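Local coordinates for protein acetyltransferase (Klebsiella pneumoniae, PDB 5XUN) that probably acetylates glycyl-tRNA with acetyl coenzyme A, acting as the GNAT-family toxin of a type II toxin-antitoxin system, at residues Ser68-Arg72 with Gly73-Ser77. The protein carries 1 engineered substitution. Sequence-based numbering, arbitrary orientation.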
loop_
_atom_site.group_PDB
_atom_site.type_symbol
_atom_site.label_atom_id
_atom_site.label_comp_id
_atom_site.label_asym_id
_atom_site.label_seq_id
_atom_site.Cartn_x
_atom_site.Cartn_y
_atom_site.Cartn_z
ATOM N N SER B 68 3.256 3.284 1.640
ATOM C CA SER B 68 3.731 4.586 2.079
ATOM C C SER B 68 2.817 5.655 1.508
ATOM O O SER B 68 1.835 5.363 0.821
ATOM C CB SER B 68 5.176 4.826 1.641
ATOM O OG SER B 68 5.276 4.822 0.230
ATOM N N CYS B 69 3.137 6.900 1.835
ATOM C CA CYS B 69 2.582 8.066 1.169
ATOM C C CYS B 69 3.633 9.162 1.248
ATOM O O CYS B 69 4.600 9.064 2.006
ATOM C CB CYS B 69 1.244 8.509 1.786
ATOM S SG CYS B 69 1.278 8.906 3.549
ATOM N N PHE B 70 3.451 10.198 0.438
ATOM C CA PHE B 70 4.426 11.278 0.370
ATOM C C PHE B 70 3.700 12.582 0.085
ATOM O O PHE B 70 2.601 12.591 -0.477
ATOM C CB PHE B 70 5.499 11.002 -0.689
ATOM C CG PHE B 70 4.988 11.026 -2.107
ATOM C CD1 PHE B 70 4.421 9.900 -2.676
ATOM C CD2 PHE B 70 5.116 12.166 -2.880
ATOM C CE1 PHE B 70 3.969 9.917 -3.981
ATOM C CE2 PHE B 70 4.666 12.194 -4.188
ATOM C CZ PHE B 70 4.092 11.069 -4.741
ATOM N N GLU B 71 4.331 13.683 0.498
ATOM C CA GLU B 71 3.714 15.002 0.408
ATOM C C GLU B 71 3.363 15.354 -1.030
ATOM O O GLU B 71 4.194 15.238 -1.933
ATOM C CB GLU B 71 4.638 16.067 0.997
ATOM C CG GLU B 71 4.692 16.060 2.516
ATOM C CD GLU B 71 5.287 17.334 3.086
ATOM O OE1 GLU B 71 5.260 18.370 2.385
ATOM O OE2 GLU B 71 5.780 17.297 4.233
ATOM N N ARG B 72 2.123 15.801 -1.232
ATOM C CA ARG B 72 1.661 16.181 -2.563
ATOM C C ARG B 72 2.556 17.237 -3.203
ATOM O O ARG B 72 2.738 17.234 -4.427
ATOM C CB ARG B 72 0.212 16.667 -2.466
ATOM C CG ARG B 72 -0.204 17.694 -3.503
ATOM C CD ARG B 72 -1.582 18.241 -3.198
ATOM N NE ARG B 72 -1.661 18.900 -1.899
ATOM C CZ ARG B 72 -2.795 19.333 -1.354
ATOM N NH1 ARG B 72 -3.945 19.171 -1.992
ATOM N NH2 ARG B 72 -2.783 19.917 -0.163
ATOM N N GLY B 73 3.160 18.115 -2.398
ATOM C CA GLY B 73 3.969 19.196 -2.938
ATOM C C GLY B 73 5.242 18.753 -3.630
ATOM O O GLY B 73 5.800 19.520 -4.419
ATOM N N MET B 74 5.697 17.526 -3.380
ATOM C CA MET B 74 6.913 17.041 -4.022
ATOM C C MET B 74 6.716 16.774 -5.506
ATOM O O MET B 74 7.704 16.672 -6.240
ATOM C CB MET B 74 7.392 15.761 -3.340
ATOM C CG MET B 74 7.548 15.853 -1.827
ATOM S SD MET B 74 8.327 14.359 -1.187
ATOM C CE MET B 74 8.939 14.925 0.396
ATOM N N LEU B 75 5.473 16.651 -5.955
ATOM C CA LEU B 75 5.197 16.401 -7.362
ATOM C C LEU B 75 5.659 17.581 -8.215
ATOM O O LEU B 75 5.394 18.739 -7.860
ATOM C CB LEU B 75 3.701 16.165 -7.565
ATOM C CG LEU B 75 3.173 14.766 -7.891
ATOM C CD1 LEU B 75 3.688 13.727 -6.929
ATOM C CD2 LEU B 75 1.666 14.773 -7.921
ATOM N N PRO B 76 6.340 17.339 -9.338
ATOM C CA PRO B 76 6.762 18.465 -10.181
ATOM C C PRO B 76 5.602 19.125 -10.901
ATOM O O PRO B 76 5.614 20.349 -11.087
ATOM C CB PRO B 76 7.738 17.821 -11.177
ATOM C CG PRO B 76 7.414 16.368 -11.159
ATOM C CD PRO B 76 6.886 16.052 -9.794
ATOM N N SER B 77 4.595 18.352 -11.302
ATOM C CA SER B 77 3.459 18.884 -12.047
ATOM C C SER B 77 2.452 19.474 -11.067
ATOM O O SER B 77 1.878 18.753 -10.243
ATOM C CB SER B 77 2.826 17.782 -12.894
ATOM O OG SER B 77 1.609 18.210 -13.480
#
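A single 3-10 turn over R72-M74 follows strand 59-71 of this GNAT fold, brings M74 and L75 up to F70 near the strand's end, and illustrates how two successive i to i+3 hydrogen bonds turn the chain where a strand ends. M74 N donates to E71 O (3.1 Å) and, one residue on, L75 N to R72 O (3.2 Å). The turn thereby returns two side chains to F70, a buried residue. L75 CD1 meets the F70 ring in its plane, at the edge, 3.3 Å from F70 CE2 and 3.5 Å from F70 CZ, a tight fit. M74 reaches the same ring with its sulfur, since CG stands beside the backbone N (chi1 -52°) and the extended chain passes E71 CB on its way; SD lies 4.2 Å from F70 CD2, approaching the ring obliquely. Further on, S77 caps helix 78-83 through its OG, bonded to Q80 N. R72 NH1 bonds to I84 O, while F70 packs against F133 and F162 on strands 131-135 and 160-164 and touches A89 and S91 of the adjacent strand 88-99.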